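PDB 3RHG: putative phophotriesterase from Proteus mirabilis, which probably hydrolyses ester bonds as a metal-dependent enzyme of the phosphotriesterase family, with two zinc ions bound in its active site. Local coordinates for residues 280-292 with 331-343. Numbering follows the deposited sequence. Where two conformers were deposited one is given.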
loop_
_atom_site.group_PDB
_atom_site.type_symbol
_atom_site.label_atom_id
_atom_site.label_comp_id
_atom_site.label_asym_id
_atom_site.label_seq_id
_atom_site.Cartn_x
_atom_site.Cartn_y
_atom_site.Cartn_z
ATOM N N LEU A 280 16.169 -3.017 -15.246
ATOM C CA LEU A 280 16.779 -2.055 -16.141
ATOM C C LEU A 280 18.270 -1.894 -15.848
ATOM O O LEU A 280 19.066 -1.775 -16.768
ATOM C CB LEU A 280 16.070 -0.699 -16.034
ATOM C CG LEU A 280 14.653 -0.647 -16.637
ATOM C CD1 LEU A 280 14.069 0.763 -16.446
ATOM C CD2 LEU A 280 14.645 -1.029 -18.123
ATOM N N ILE A 281 18.642 -1.861 -14.568
ATOM C CA ILE A 281 20.070 -1.745 -14.196
ATOM C C ILE A 281 20.820 -2.956 -14.720
ATOM O O ILE A 281 21.942 -2.836 -15.230
ATOM C CB ILE A 281 20.244 -1.603 -12.643
ATOM C CG1 ILE A 281 19.630 -0.258 -12.198
ATOM C CG2 ILE A 281 21.716 -1.801 -12.218
ATOM C CD1 ILE A 281 19.454 -0.097 -10.695
ATOM N N GLU A 282 20.214 -4.135 -14.599
ATOM C CA GLU A 282 20.891 -5.355 -15.047
ATOM C C GLU A 282 21.013 -5.404 -16.570
ATOM O O GLU A 282 21.924 -6.044 -17.112
ATOM C CB GLU A 282 20.217 -6.604 -14.462
ATOM C CG GLU A 282 20.456 -6.691 -12.954
ATOM C CD GLU A 282 19.626 -7.733 -12.251
ATOM O OE1 GLU A 282 18.591 -8.171 -12.804
ATOM O OE2 GLU A 282 20.015 -8.109 -11.122
ATOM N N ARG A 283 20.122 -4.685 -17.248
ATOM C CA ARG A 283 20.159 -4.537 -18.698
ATOM C C ARG A 283 21.124 -3.427 -19.127
ATOM O O ARG A 283 21.314 -3.201 -20.322
ATOM C CB ARG A 283 18.762 -4.247 -19.275
ATOM C CG ARG A 283 17.791 -5.456 -19.288
ATOM C CD ARG A 283 17.992 -6.345 -20.516
ATOM N NE ARG A 283 17.361 -5.773 -21.708
ATOM C CZ ARG A 283 16.120 -6.049 -22.106
ATOM N NH1 ARG A 283 15.370 -6.893 -21.408
ATOM N NH2 ARG A 283 15.624 -5.476 -23.200
ATOM N N GLY A 284 21.729 -2.740 -18.156
ATOM C CA GLY A 284 22.805 -1.798 -18.470
ATOM C C GLY A 284 22.387 -0.339 -18.519
ATOM O O GLY A 284 23.173 0.510 -18.948
ATOM N N TYR A 285 21.167 -0.039 -18.049
ATOM C CA TYR A 285 20.622 1.315 -18.182
ATOM C C TYR A 285 20.635 2.133 -16.895
ATOM O O TYR A 285 19.929 3.154 -16.788
ATOM C CB TYR A 285 19.188 1.259 -18.687
ATOM C CG TYR A 285 19.017 0.713 -20.072
ATOM C CD1 TYR A 285 19.259 1.508 -21.207
ATOM C CD2 TYR A 285 18.567 -0.588 -20.257
ATOM C CE1 TYR A 285 19.063 1.004 -22.501
ATOM C CE2 TYR A 285 18.379 -1.110 -21.541
ATOM C CZ TYR A 285 18.619 -0.314 -22.651
ATOM O OH TYR A 285 18.425 -0.850 -23.901
ATOM N N GLY A 286 21.448 1.717 -15.929
ATOM C CA GLY A 286 21.447 2.358 -14.621
ATOM C C GLY A 286 21.770 3.844 -14.675
ATOM O O GLY A 286 21.300 4.603 -13.843
ATOM N N ASN A 287 22.582 4.268 -15.640
ATOM C CA ASN A 287 22.982 5.669 -15.741
ATOM C C ASN A 287 21.935 6.551 -16.423
ATOM O O ASN A 287 22.207 7.728 -16.715
ATOM C CB ASN A 287 24.308 5.789 -16.488
ATOM C CG ASN A 287 25.433 5.029 -15.818
ATOM O OD1 ASN A 287 25.619 5.111 -14.609
ATOM N ND2 ASN A 287 26.207 4.300 -16.611
ATOM N N GLN A 288 20.747 5.986 -16.682
ATOM C CA GLN A 288 19.681 6.724 -17.358
ATOM C C GLN A 288 18.409 6.743 -16.535
ATOM O O GLN A 288 17.347 7.061 -17.058
ATOM C CB GLN A 288 19.359 6.145 -18.750
ATOM C CG GLN A 288 20.298 6.584 -19.823
ATOM C CD GLN A 288 20.005 5.933 -21.148
ATOM O OE1 GLN A 288 20.676 4.950 -21.526
ATOM N NE2 GLN A 288 18.961 6.438 -21.860
ATOM N N ILE A 289 18.511 6.432 -15.251
ATOM C CA ILE A 289 17.333 6.317 -14.400
ATOM C C ILE A 289 17.387 7.345 -13.280
ATOM O O ILE A 289 18.440 7.556 -12.686
ATOM C CB ILE A 289 17.271 4.920 -13.752
ATOM C CG1 ILE A 289 17.088 3.846 -14.833
ATOM C CG2 ILE A 289 16.140 4.855 -12.705
ATOM C CD1 ILE A 289 17.266 2.428 -14.311
ATOM N N VAL A 290 16.266 8.028 -13.019
ATOM C CA VAL A 290 16.159 8.846 -11.805
ATOM C C VAL A 290 14.920 8.425 -11.012
ATOM O O VAL A 290 13.996 7.807 -11.580
ATOM C CB VAL A 290 16.190 10.364 -12.085
ATOM C CG1 VAL A 290 17.591 10.808 -12.494
ATOM C CG2 VAL A 290 15.144 10.724 -13.160
ATOM N N LEU A 291 14.901 8.781 -9.726
ATOM C CA LEU A 291 13.921 8.271 -8.752
ATOM C C LEU A 291 13.351 9.407 -7.931
ATOM O O LEU A 291 14.084 10.304 -7.530
ATOM C CB LEU A 291 14.626 7.353 -7.750
ATOM C CG LEU A 291 15.443 6.204 -8.340
ATOM C CD1 LEU A 291 16.148 5.425 -7.232
ATOM C CD2 LEU A 291 14.617 5.260 -9.210
ATOM N N SER A 292 12.041 9.389 -7.661
ATOM C CA SER A 292 11.474 10.410 -6.792
ATOM C C SER A 292 10.121 9.904 -6.244
ATOM O O SER A 292 9.728 8.757 -6.533
ATOM C CB SER A 292 11.331 11.748 -7.556
ATOM O OG SER A 292 11.813 12.855 -6.784
ATOM N N ASP A 331 24.560 3.990 -5.086
ATOM C CA ASP A 331 25.067 5.290 -4.620
ATOM C C ASP A 331 24.904 6.394 -5.677
ATOM O O ASP A 331 24.781 7.577 -5.346
ATOM C CB ASP A 331 26.540 5.177 -4.177
ATOM C CG ASP A 331 26.714 4.366 -2.887
ATOM O OD1 ASP A 331 27.871 4.015 -2.540
ATOM O OD2 ASP A 331 25.704 4.073 -2.215
ATOM N N LYS A 332 24.879 6.015 -6.949
ATOM C CA LYS A 332 24.724 7.009 -8.020
ATOM C C LYS A 332 23.272 7.396 -8.289
ATOM O O LYS A 332 23.010 8.490 -8.822
ATOM C CB LYS A 332 25.362 6.511 -9.322
ATOM C CG LYS A 332 26.882 6.401 -9.254
ATOM C CD LYS A 332 27.497 5.829 -10.546
ATOM C CE LYS A 332 28.980 5.509 -10.355
ATOM N NZ LYS A 332 29.634 4.971 -11.590
ATOM N N LEU A 333 22.337 6.507 -7.947
ATOM C CA LEU A 333 20.944 6.672 -8.408
ATOM C C LEU A 333 20.308 7.962 -7.922
ATOM O O LEU A 333 19.515 8.554 -8.648
ATOM C CB LEU A 333 20.068 5.491 -7.987
ATOM C CG LEU A 333 20.282 4.182 -8.757
ATOM C CD1 LEU A 333 19.485 3.069 -8.104
ATOM C CD2 LEU A 333 19.878 4.332 -10.227
ATOM N N CYS A 334 20.650 8.380 -6.698
ATOM C CA CYS A 334 20.037 9.572 -6.090
ATOM C C CYS A 334 21.013 10.730 -5.951
ATOM O O CYS A 334 20.688 11.734 -5.308
ATOM C CB CYS A 334 19.447 9.246 -4.719
ATOM S SG CYS A 334 18.093 8.059 -4.792
ATOM N N ILE A 335 22.228 10.560 -6.488
ATOM C CA ILE A 335 23.254 11.599 -6.419
ATOM C C ILE A 335 23.777 11.956 -7.809
ATOM O O ILE A 335 23.315 12.940 -8.414
ATOM C CB ILE A 335 24.413 11.161 -5.490
ATOM C CG1 ILE A 335 23.847 10.846 -4.097
ATOM C CG2 ILE A 335 25.470 12.272 -5.388
ATOM C CD1 ILE A 335 24.826 10.240 -3.127
ATOM N N ASP A 336 24.684 11.133 -8.347
ATOM C CA ASP A 336 25.234 11.396 -9.677
ATOM C C ASP A 336 24.155 11.528 -10.758
ATOM O O ASP A 336 24.238 12.408 -11.619
ATOM C CB ASP A 336 26.197 10.298 -10.115
ATOM C CG ASP A 336 27.294 10.043 -9.103
ATOM O OD1 ASP A 336 28.468 9.893 -9.528
ATOM O OD2 ASP A 336 26.976 9.957 -7.894
ATOM N N ASN A 337 23.176 10.629 -10.741
ATOM C CA ASN A 337 22.196 10.583 -11.830
ATOM C C ASN A 337 21.344 11.869 -11.905
ATOM O O ASN A 337 21.314 12.525 -12.953
ATOM C CB ASN A 337 21.322 9.336 -11.718
ATOM C CG ASN A 337 22.033 8.077 -12.202
ATOM O OD1 ASN A 337 23.277 8.043 -12.323
ATOM N ND2 ASN A 337 21.260 7.014 -12.439
ATOM N N PRO A 338 20.672 12.251 -10.796
ATOM C CA PRO A 338 19.869 13.475 -10.912
ATOM C C PRO A 338 20.738 14.707 -11.120
ATOM O O PRO A 338 20.318 15.640 -11.766
ATOM C CB PRO A 338 19.090 13.534 -9.579
ATOM C CG PRO A 338 19.898 12.664 -8.624
ATOM C CD PRO A 338 20.408 11.545 -9.530
ATOM N N ALA A 339 21.967 14.711 -10.609
ATOM C CA ALA A 339 22.840 15.844 -10.877
ATOM C C ALA A 339 23.144 15.947 -12.372
ATOM O O ALA A 339 23.200 17.049 -12.926
ATOM C CB ALA A 339 24.137 15.741 -10.086
ATOM N N ASN A 340 23.365 14.810 -13.032
ATOM C CA ASN A 340 23.609 14.851 -14.454
ATOM C C ASN A 340 22.390 15.301 -15.233
ATOM O O ASN A 340 22.484 16.167 -16.106
ATOM C CB ASN A 340 24.146 13.493 -14.964
ATOM C CG ASN A 340 25.595 13.282 -14.609
ATOM O OD1 ASN A 340 26.396 14.229 -14.616
ATOM N ND2 ASN A 340 25.955 12.038 -14.329
ATOM N N LEU A 341 21.248 14.716 -14.927
ATOM C CA LEU A 341 20.025 15.106 -15.627
ATOM C C LEU A 341 19.800 16.597 -15.457
ATOM O O LEU A 341 19.576 17.320 -16.442
ATOM C CB LEU A 341 18.847 14.341 -15.018
ATOM C CG LEU A 341 17.439 14.885 -15.339
ATOM C CD1 LEU A 341 17.211 14.866 -16.849
ATOM C CD2 LEU A 341 16.396 14.056 -14.597
ATOM N N LEU A 342 19.859 17.074 -14.214
ATOM C CA LEU A 342 19.386 18.443 -13.943
ATOM C C LEU A 342 20.410 19.512 -14.298
ATOM O O LEU A 342 20.063 20.630 -14.651
ATOM C CB LEU A 342 19.002 18.591 -12.472
ATOM C CG LEU A 342 17.818 17.742 -11.981
ATOM C CD1 LEU A 342 17.755 17.709 -10.453
ATOM C CD2 LEU A 342 16.498 18.204 -12.576
ATOM N N ALA A 343 21.691 19.175 -14.167
ATOM C CA ALA A 343 22.720 20.198 -14.206
ATOM C C ALA A 343 23.785 20.065 -15.292
ATOM O O ALA A 343 24.522 21.022 -15.504
ATOM C CB ALA A 343 23.393 20.293 -12.852
HETATM O O HOH W 1 17.295 10.093 -8.826
#
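The side-chain amide of N337 ties its helix to the turn at G286 and the start of strand 289-291. ND2 donates to G286 O (2.8 Å) and, more nearly straight at 160°, to I289 O (2.9 Å). ND2 lies in the carbonyl plane of each acceptor, and each acceptor lies near the amide plane, so the pair of bonds fixes the rotation of the amide. CG anti to the carbonyl carbon (chi1 -78°) directs the amide toward the strand. Water 1 adds a backbone bridge, accepting from L291 N at 2.9 Å and donating to L333 O at 2.7 Å.

Apolar contacts flank the polar link. L333 meets I281 tip to tip, CD1 to CD1 at 4.1 Å, while L291 CD1 lies against L333 CB and, 4.1 Å away, C334 SG. Beyond N337, V290 CG1 rests on the P338 backbone, and its CG2 touches L341 CD2 at 3.8 Å, the two side chains crossing at about a right angle. V312 and F316 of helix 311-322 also pack on L291.

The side chain of V290 lies about 12 Å from a bound zinc ion. Helix 336-343 packs across strand 289-291 at 104°, the eighth strand of the amidohydrolase (beta/alpha)8 barrel.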